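Long-range contacts in phiAB6 tailspike (Unidentified phage, PDB 5JS4), which probably binds and fragments the exopolysaccharide of Acinetobacter baumannii as the trimeric beta-helical tailspike of bacteriophage phiAB6: residues A578-S583 / G594-G599; A608-T613 / N623-K628; N651-V656 / A714-S719. All coordinates share one frame; numbering follows the deposited sequence.

Contact 1: residues A578-S583 / G594-G599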
loop_
_atom_site.group_PDB
_atom_site.type_symbol
_atom_site.label_atom_id
_atom_site.label_comp_id
_atom_site.label_asym_id
_atom_site.label_seq_id
_atom_site.Cartn_x
_atom_site.Cartn_y
_atom_site.Cartn_z
ATOM N N ALA A 578 -28.920 5.127 24.711
ATOM C CA ALA A 578 -27.891 5.485 23.740
ATOM C C ALA A 578 -26.712 6.135 24.453
ATOM O O ALA A 578 -26.875 6.725 25.520
ATOM C CB ALA A 578 -28.453 6.432 22.693
ATOM N N GLN A 579 -25.529 6.030 23.857
ATOM C CA GLN A 579 -24.327 6.658 24.404
ATOM C C GLN A 579 -24.525 8.158 24.559
ATOM O O GLN A 579 -25.042 8.814 23.655
ATOM C CB GLN A 579 -23.135 6.424 23.484
ATOM C CG GLN A 579 -22.649 4.989 23.456
ATOM C CD GLN A 579 -21.471 4.789 22.522
ATOM O OE1 GLN A 579 -21.105 5.686 21.756
ATOM N NE2 GLN A 579 -20.867 3.612 22.583
ATOM N N TYR A 580 -24.115 8.695 25.704
ATOM C CA TYR A 580 -24.110 10.136 25.904
ATOM C C TYR A 580 -22.673 10.635 25.899
ATOM O O TYR A 580 -21.878 10.268 26.767
ATOM C CB TYR A 580 -24.794 10.544 27.213
ATOM C CG TYR A 580 -24.713 12.040 27.418
ATOM C CD1 TYR A 580 -25.436 12.906 26.606
ATOM C CD2 TYR A 580 -23.879 12.590 28.387
ATOM C CE1 TYR A 580 -25.345 14.278 26.760
ATOM C CE2 TYR A 580 -23.785 13.963 28.552
ATOM C CZ TYR A 580 -24.517 14.801 27.738
ATOM O OH TYR A 580 -24.422 16.161 27.896
ATOM N N LEU A 581 -22.356 11.470 24.914
ATOM C CA LEU A 581 -21.047 12.111 24.816
ATOM C C LEU A 581 -21.155 13.521 25.389
ATOM O O LEU A 581 -21.927 14.338 24.893
ATOM C CB LEU A 581 -20.554 12.144 23.365
ATOM C CG LEU A 581 -19.821 10.883 22.879
ATOM C CD1 LEU A 581 -20.701 9.643 22.930
ATOM C CD2 LEU A 581 -19.278 11.090 21.472
ATOM N N ALA A 582 -20.394 13.783 26.449
ATOM C CA ALA A 582 -20.387 15.081 27.117
ATOM C C ALA A 582 -19.313 15.968 26.511
ATOM O O ALA A 582 -18.278 15.476 26.069
ATOM C CB ALA A 582 -20.133 14.901 28.601
ATOM N N SER A 583 -19.556 17.275 26.527
ATOM C CA SER A 583 -18.656 18.256 25.921
ATOM C C SER A 583 -17.895 19.035 26.980
ATOM O O SER A 583 -18.470 19.444 27.987
ATOM C CB SER A 583 -19.450 19.234 25.054
ATOM O OG SER A 583 -19.988 18.579 23.922
ATOM N N GLY A 594 -18.448 19.060 30.822
ATOM C CA GLY A 594 -19.892 18.942 30.874
ATOM C C GLY A 594 -20.354 17.604 31.404
ATOM O O GLY A 594 -19.636 16.602 31.351
ATOM N N THR A 595 -21.565 17.609 31.941
ATOM C CA THR A 595 -22.267 16.378 32.261
ATOM C C THR A 595 -23.758 16.612 32.061
ATOM O O THR A 595 -24.175 17.702 31.668
ATOM C CB THR A 595 -21.929 15.869 33.679
ATOM O OG1 THR A 595 -22.592 14.619 33.899
ATOM C CG2 THR A 595 -22.333 16.861 34.759
ATOM N N TYR A 596 -24.557 15.588 32.310
ATOM C CA TYR A 596 -25.997 15.700 32.140
ATOM C C TYR A 596 -26.679 14.684 33.033
ATOM O O TYR A 596 -26.218 13.545 33.158
ATOM C CB TYR A 596 -26.396 15.466 30.679
ATOM C CG TYR A 596 -27.778 15.973 30.352
ATOM C CD1 TYR A 596 -28.893 15.159 30.501
ATOM C CD2 TYR A 596 -27.970 17.274 29.906
ATOM C CE1 TYR A 596 -30.164 15.629 30.210
ATOM C CE2 TYR A 596 -29.234 17.753 29.611
ATOM C CZ TYR A 596 -30.327 16.928 29.764
ATOM O OH TYR A 596 -31.586 17.407 29.470
ATOM N N ASN A 597 -27.762 15.116 33.665
ATOM C CA ASN A 597 -28.583 14.244 34.481
ATOM C C ASN A 597 -29.840 13.926 33.691
ATOM O O ASN A 597 -30.705 14.781 33.534
ATOM C CB ASN A 597 -28.924 14.927 35.805
ATOM C CG ASN A 597 -29.482 13.964 36.828
ATOM O OD1 ASN A 597 -30.311 13.115 36.503
ATOM N ND2 ASN A 597 -29.033 14.090 38.073
ATOM N N HIS A 598 -29.915 12.705 33.174
ATOM C CA HIS A 598 -31.063 12.283 32.362
ATOM C C HIS A 598 -32.269 11.880 33.208
ATOM O O HIS A 598 -33.356 11.655 32.671
ATOM C CB HIS A 598 -30.656 11.162 31.406
ATOM C CG HIS A 598 -29.776 11.628 30.290
ATOM N ND1 HIS A 598 -28.401 11.553 30.344
ATOM C CD2 HIS A 598 -30.073 12.200 29.101
ATOM C CE1 HIS A 598 -27.891 12.043 29.230
ATOM N NE2 HIS A 598 -28.883 12.447 28.461
ATOM N N GLY A 599 -32.084 11.801 34.522
ATOM C CA GLY A 599 -33.195 11.603 35.445
ATOM C C GLY A 599 -34.058 12.850 35.557
ATOM O O GLY A 599 -35.285 12.778 35.455
#
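S583 and G594 keep the two strands joined at one end, G594 N to S583 O at 2.9 Å, and from there 579-583 and 594-597 splay apart at 135° between their directions. They are the two arms of a beta hairpin made by strands 579-586 and 591-597. The hairpin belongs to the antiparallel sheet near the C-terminal end of the chain. The joining bond is bent, and its donor sits above the carbonyl plane of S583. Next to it, the methyl of A582 rests on G594 O.

Farther out, an aromatic cluster of Y580, Y596 and H598 fills the widening gap. With CG anti to the backbone N (chi1 177°), the Y580 ring reaches across to the 594-599 segment, where H598 and Y596 meet it. H598 turns its edge to one face of that ring in a T-shaped pair, with planes at 77°. H598 CE1 does the touching, and it lies toward the rim of the ring. Y580 and Y596 meet obliquely, and the Y596 methylene rather than its ring makes the close contact.

These three residues line a pocket that holds malonic acid, probably from the crystallisation liquor. H598 NE2 is hydrogen-bonded to the malonic acid, while ND1 pairs with K588 of the second subunit. Both ring nitrogens are thus engaged, which should limit rotation of the imidazole. N597 OD1 accepts from G599 N in an Asx turn where the strand ends. Within the cluster, Y596 CB lies 3.5 Å from Y580 OH, and Y596 CD1 sits over the centre of one H598 face.

Contact 2: residues A608-T613 / N623-K628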
loop_
_atom_site.group_PDB
_atom_site.type_symbol
_atom_site.label_atom_id
_atom_site.label_comp_id
_atom_site.label_asym_id
_atom_site.label_seq_id
_atom_site.Cartn_x
_atom_site.Cartn_y
_atom_site.Cartn_z
ATOM N N ALA A 608 -12.652 23.648 36.769
ATOM C CA ALA A 608 -11.283 23.909 37.209
ATOM C C ALA A 608 -11.140 25.428 37.319
ATOM O O ALA A 608 -10.893 26.092 36.320
ATOM C CB ALA A 608 -10.276 23.334 36.223
ATOM N N PRO A 609 -11.328 25.987 38.525
ATOM C CA PRO A 609 -11.333 27.448 38.647
ATOM C C PRO A 609 -9.952 28.072 38.537
ATOM O O PRO A 609 -8.940 27.390 38.701
ATOM C CB PRO A 609 -11.883 27.678 40.056
ATOM C CG PRO A 609 -11.456 26.466 40.811
ATOM C CD PRO A 609 -11.550 25.333 39.828
ATOM N N MET A 610 -9.917 29.369 38.261
ATOM C CA MET A 610 -8.699 30.135 38.468
ATOM C C MET A 610 -8.458 30.233 39.966
ATOM O O MET A 610 -9.394 30.449 40.738
ATOM C CB MET A 610 -8.815 31.533 37.868
ATOM C CG MET A 610 -8.760 31.532 36.354
ATOM S SD MET A 610 -8.892 33.175 35.627
ATOM C CE MET A 610 -10.661 33.437 35.667
ATOM N N MET A 611 -7.206 30.043 40.375
ATOM C CA MET A 611 -6.811 30.258 41.760
ATOM C C MET A 611 -5.750 31.343 41.799
ATOM O O MET A 611 -4.903 31.434 40.912
ATOM C CB MET A 611 -6.305 28.963 42.393
ATOM C CG MET A 611 -7.358 27.866 42.366
ATOM S SD MET A 611 -6.914 26.404 43.318
ATOM C CE MET A 611 -7.456 26.888 44.949
ATOM N N LEU A 612 -5.816 32.170 42.828
ATOM C CA LEU A 612 -4.969 33.350 42.919
ATOM C C LEU A 612 -4.751 33.664 44.384
ATOM O O LEU A 612 -5.700 33.704 45.156
ATOM C CB LEU A 612 -5.667 34.506 42.198
ATOM C CG LEU A 612 -4.996 35.876 42.190
ATOM C CD1 LEU A 612 -3.633 35.836 41.524
ATOM C CD2 LEU A 612 -5.901 36.862 41.471
ATOM N N THR A 613 -3.495 33.871 44.775
ATOM C CA THR A 613 -3.162 34.086 46.174
ATOM C C THR A 613 -2.499 35.445 46.399
ATOM O O THR A 613 -1.642 35.866 45.624
ATOM C CB THR A 613 -2.316 32.908 46.708
ATOM O OG1 THR A 613 -3.165 31.752 46.807
ATOM C CG2 THR A 613 -1.719 33.202 48.076
ATOM N N ASN A 623 -0.128 37.134 39.669
ATOM C CA ASN A 623 -1.104 37.460 38.636
ATOM C C ASN A 623 -1.581 36.178 37.980
ATOM O O ASN A 623 -0.770 35.347 37.578
ATOM C CB ASN A 623 -0.466 38.398 37.604
ATOM C CG ASN A 623 -1.450 38.878 36.548
ATOM O OD1 ASN A 623 -2.071 38.077 35.849
ATOM N ND2 ASN A 623 -1.581 40.197 36.411
ATOM N N ASN A 624 -2.900 36.004 37.902
ATOM C CA ASN A 624 -3.480 34.919 37.129
ATOM C C ASN A 624 -4.366 35.499 36.040
ATOM O O ASN A 624 -5.421 36.056 36.327
ATOM C CB ASN A 624 -4.285 33.966 38.025
ATOM C CG ASN A 624 -4.794 32.742 37.274
ATOM O OD1 ASN A 624 -4.825 32.712 36.049
ATOM N ND2 ASN A 624 -5.196 31.719 38.019
ATOM N N ASN A 625 -3.912 35.391 34.792
ATOM C CA ASN A 625 -4.757 35.673 33.637
ATOM C C ASN A 625 -5.203 37.132 33.550
ATOM O O ASN A 625 -6.258 37.425 32.987
ATOM C CB ASN A 625 -5.990 34.752 33.670
ATOM C CG ASN A 625 -6.544 34.448 32.294
ATOM O OD1 ASN A 625 -5.912 34.726 31.275
ATOM N ND2 ASN A 625 -7.734 33.851 32.261
ATOM N N GLY A 626 -4.400 38.038 34.106
ATOM C CA GLY A 626 -4.732 39.463 34.110
ATOM C C GLY A 626 -5.408 39.979 35.365
ATOM O O GLY A 626 -5.777 41.152 35.420
ATOM N N TRP A 627 -5.590 39.112 36.361
ATOM C CA TRP A 627 -6.082 39.512 37.679
ATOM C C TRP A 627 -4.979 39.403 38.729
ATOM O O TRP A 627 -4.173 38.474 38.696
ATOM C CB TRP A 627 -7.279 38.652 38.111
ATOM C CG TRP A 627 -8.566 39.066 37.473
ATOM C CD1 TRP A 627 -9.465 39.966 37.961
ATOM C CD2 TRP A 627 -9.093 38.608 36.226
ATOM N NE1 TRP A 627 -10.528 40.095 37.099
ATOM C CE2 TRP A 627 -10.321 39.277 36.021
ATOM C CE3 TRP A 627 -8.648 37.700 35.259
ATOM C CZ2 TRP A 627 -11.109 39.063 34.887
ATOM C CZ3 TRP A 627 -9.432 37.488 34.133
ATOM C CH2 TRP A 627 -10.649 38.173 33.956
ATOM N N LYS A 628 -4.958 40.361 39.652
ATOM C CA LYS A 628 -4.087 40.315 40.830
ATOM C C LYS A 628 -4.883 40.764 42.043
ATOM O O LYS A 628 -5.965 41.343 41.904
ATOM C CB LYS A 628 -2.850 41.206 40.650
ATOM C CG LYS A 628 -3.147 42.690 40.541
ATOM C CD LYS A 628 -1.856 43.493 40.520
ATOM C CE LYS A 628 -2.133 44.977 40.400
ATOM N NZ LYS A 628 -0.867 45.759 40.433
#
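In L612, CG anti to the backbone N (chi1 178°) sends the methyls toward 623-628. The same choice in N624 (chi1 -174°) carries its amide to M611 O. M610 takes another course. Its CG lies beside the backbone N, and a bend at chi3 turns the end of the chain.

The main polar link is the side-chain amide of N624. ND2 donates to M611 O at 2.9 Å, with a nearly straight bond of 165°. The acceptor lies in the amide plane, but the nitrogen stands above the carbonyl plane of M611. The other end of the amide is used as well: OD1 accepts from A605 N of the third subunit. Bonds at both ends of the amide, one to each chain, should fix its rotation.

M610 CB packs against the same ND2 at 3.6 Å. M610 SD accepts a weak bond from N625 ND2, whose stronger partner is K588 O. The sulfur also makes an oblique Met-aromatic contact with W627, 5.3 Å from the centroid of the six-membered ring. W627 NE1 is satisfied by A692 O.

L612 supplies the apolar part. CD1 reaches N624 CB at 4.0 Å. CD2 meets W627 CB and lies over the nearby backbone, 3.6 Å from W627 O.

The segment facing them folds back on itself. N624 and W627 exchange backbone bonds in both directions, and N623 OD1 takes the N-H of G626 on a lone pair. G626 has a positive phi that suits glycine. This is a type I' turn of a tight beta hairpin, packed by its side chains against strand 602-615 of the C-terminal beta domain.

Contact 3: residues N651-V656 / A714-S719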
loop_
_atom_site.group_PDB
_atom_site.type_symbol
_atom_site.label_atom_id
_atom_site.label_comp_id
_atom_site.label_asym_id
_atom_site.label_seq_id
_atom_site.Cartn_x
_atom_site.Cartn_y
_atom_site.Cartn_z
ATOM N N ASN A 651 -21.321 36.122 35.540
ATOM C CA ASN A 651 -22.102 35.207 36.368
ATOM C C ASN A 651 -21.249 34.091 36.951
ATOM O O ASN A 651 -21.636 32.925 36.930
ATOM C CB ASN A 651 -23.256 34.620 35.547
ATOM C CG ASN A 651 -24.332 33.994 36.408
ATOM O OD1 ASN A 651 -24.469 34.318 37.588
ATOM N ND2 ASN A 651 -25.122 33.108 35.811
ATOM N N GLY A 652 -20.088 34.472 37.470
ATOM C CA GLY A 652 -19.086 33.516 37.933
ATOM C C GLY A 652 -19.318 32.972 39.327
ATOM O O GLY A 652 -20.131 33.481 40.092
ATOM N N HIS A 653 -18.568 31.922 39.648
ATOM C CA HIS A 653 -18.575 31.315 40.972
ATOM C C HIS A 653 -17.377 31.853 41.751
ATOM O O HIS A 653 -16.312 32.045 41.173
ATOM C CB HIS A 653 -18.465 29.798 40.832
ATOM C CG HIS A 653 -19.528 29.185 39.972
ATOM N ND1 HIS A 653 -20.838 29.062 40.380
ATOM C CD2 HIS A 653 -19.467 28.641 38.735
ATOM C CE1 HIS A 653 -21.540 28.478 39.426
ATOM N NE2 HIS A 653 -20.733 28.214 38.416
ATOM N N ILE A 654 -17.551 32.108 43.046
ATOM C CA ILE A 654 -16.481 32.692 43.858
ATOM C C ILE A 654 -16.330 31.961 45.179
ATOM O O ILE A 654 -17.286 31.812 45.939
ATOM C CB ILE A 654 -16.710 34.192 44.153
ATOM C CG1 ILE A 654 -16.788 34.971 42.841
ATOM C CG2 ILE A 654 -15.590 34.735 45.042
ATOM C CD1 ILE A 654 -17.204 36.421 43.001
ATOM N N VAL A 655 -15.106 31.525 45.447
ATOM C CA VAL A 655 -14.751 30.896 46.703
ATOM C C VAL A 655 -13.533 31.627 47.248
ATOM O O VAL A 655 -12.551 31.818 46.537
ATOM C CB VAL A 655 -14.421 29.406 46.494
ATOM C CG1 VAL A 655 -13.911 28.779 47.785
ATOM C CG2 VAL A 655 -15.647 28.662 45.976
ATOM N N VAL A 656 -13.605 32.058 48.497
ATOM C CA VAL A 656 -12.443 32.633 49.165
ATOM C C VAL A 656 -11.840 31.573 50.075
ATOM O O VAL A 656 -12.552 30.824 50.754
ATOM C CB VAL A 656 -12.806 33.924 49.926
ATOM C CG1 VAL A 656 -11.655 34.408 50.797
ATOM C CG2 VAL A 656 -13.185 35.013 48.935
ATOM N N ALA A 714 -10.489 31.551 44.778
ATOM C CA ALA A 714 -10.747 30.727 43.609
ATOM C C ALA A 714 -12.014 31.257 42.965
ATOM O O ALA A 714 -12.997 31.512 43.654
ATOM C CB ALA A 714 -10.914 29.267 43.998
ATOM N N PHE A 715 -11.985 31.448 41.654
ATOM C CA PHE A 715 -13.159 31.963 40.958
ATOM C C PHE A 715 -13.203 31.513 39.513
ATOM O O PHE A 715 -12.192 31.081 38.945
ATOM C CB PHE A 715 -13.240 33.496 41.067
ATOM C CG PHE A 715 -12.146 34.234 40.339
ATOM C CD1 PHE A 715 -10.871 34.334 40.880
ATOM C CD2 PHE A 715 -12.406 34.874 39.129
ATOM C CE1 PHE A 715 -9.869 35.028 40.221
ATOM C CE2 PHE A 715 -11.408 35.573 38.466
ATOM C CZ PHE A 715 -10.139 35.649 39.012
ATOM N N THR A 716 -14.399 31.596 38.934
ATOM C CA THR A 716 -14.599 31.297 37.526
ATOM C C THR A 716 -15.085 32.547 36.805
ATOM O O THR A 716 -15.718 33.414 37.411
ATOM C CB THR A 716 -15.605 30.157 37.308
ATOM O OG1 THR A 716 -16.909 30.560 37.744
ATOM C CG2 THR A 716 -15.178 28.908 38.064
ATOM N N ALA A 717 -14.781 32.628 35.515
ATOM C CA ALA A 717 -15.171 33.777 34.690
ATOM C C ALA A 717 -16.499 33.538 33.975
ATOM O O ALA A 717 -17.028 34.447 33.339
ATOM C CB ALA A 717 -14.078 34.110 33.691
ATOM N N THR A 718 -17.029 32.322 34.077
ATOM C CA THR A 718 -18.373 32.015 33.593
ATOM C C THR A 718 -19.089 31.152 34.615
ATOM O O THR A 718 -18.467 30.609 35.533
ATOM C CB THR A 718 -18.379 31.257 32.249
ATOM O OG1 THR A 718 -17.971 29.895 32.453
ATOM C CG2 THR A 718 -17.477 31.927 31.226
ATOM N N SER A 719 -20.397 31.011 34.437
ATOM C CA SER A 719 -21.181 30.112 35.263
ATOM C C SER A 719 -20.890 28.662 34.898
ATOM O O SER A 719 -21.365 27.769 35.600
ATOM C CB SER A 719 -22.672 30.386 35.088
ATOM O OG SER A 719 -23.092 30.065 33.774
ATOM O OXT SER A 719 -20.199 28.355 33.915
HETATM O O HOH W 1 -24.499 32.641 32.892
HETATM O O HOH W 2 -16.380 34.856 39.695
#
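V655 and A714 exchange two backbone hydrogen bonds, V655 N to A714 O at 2.8 Å and A714 N to V655 O at 2.7 Å. I654 and F715 form the next, non-hydrogen-bonded pair. Past it, T716 N donates to H653 O, and water 2 joins that oxygen to T716 O. Two CA-H...O contacts tighten the same zone, from G652 CA to T716 O and from F715 CA to H653 O at 3.2 Å.

Side-chain bonds take over where the regular pairing ends. T716 OG1 sits between the backbone N and the carbonyl carbon (chi1 66°), which turns it to the other segment. There it accepts from H653 N at 2.9 Å in a nearly straight bond (172°) and gives its own proton to T718 O. The hydroxyl thus links H653 N of one segment to T718 O near the end of its own.

These segments are antiparallel neighbours in the C-terminal six-stranded sheet. Strand 654-661, beside strand 708-715, is outermost within this chain, and I654 also makes backbone bonds to the second subunit.

Charged and polar groups meet at S719, the C-terminal residue. H653 NE2 donates to S719 O at 2.9 Å, arriving above the carboxylate plane. S719 O is also hydrogen-bonded to Y607 OH, and S719 OXT forms a salt bridge with K592. H653 ND1 bonds to T613 of the second subunit, so both imidazole nitrogens are occupied. The carboxylate probably polarises the histidine. Water 1 bridges N651 ND2 and S719 OG, while N651 OD1 goes to R710 of the second subunit.

Apolar contact is lighter. I654 CG1 meets F715 CB at 4.2 Å. The F715 ring leads away to edge-to-face pairs with W627 and F694. V655 CB and A714 CB pack together, and V655 also touches V655 of the third subunit.

In the fold
All three contacts reach the same antiparallel sheet near the C-terminus. Contact 1 is partly buried and lies at a hairpin whose arms diverge. It is made mainly by aromatic side chains, which also line a malonic acid site. Contacts 2 and 3 are buried, with centres 11 Å apart. They touch directly: M610 O and F715 N probably form a hydrogen bond between the neighbouring strands 602-615 and 708-715. Contact 2 joins its segments through side chains, whereas contact 3 begins with paired backbones and ends in a carboxylate network. Neighbouring subunits reach every contact: the second at contact 1, the third at contact 2, and both at contact 3.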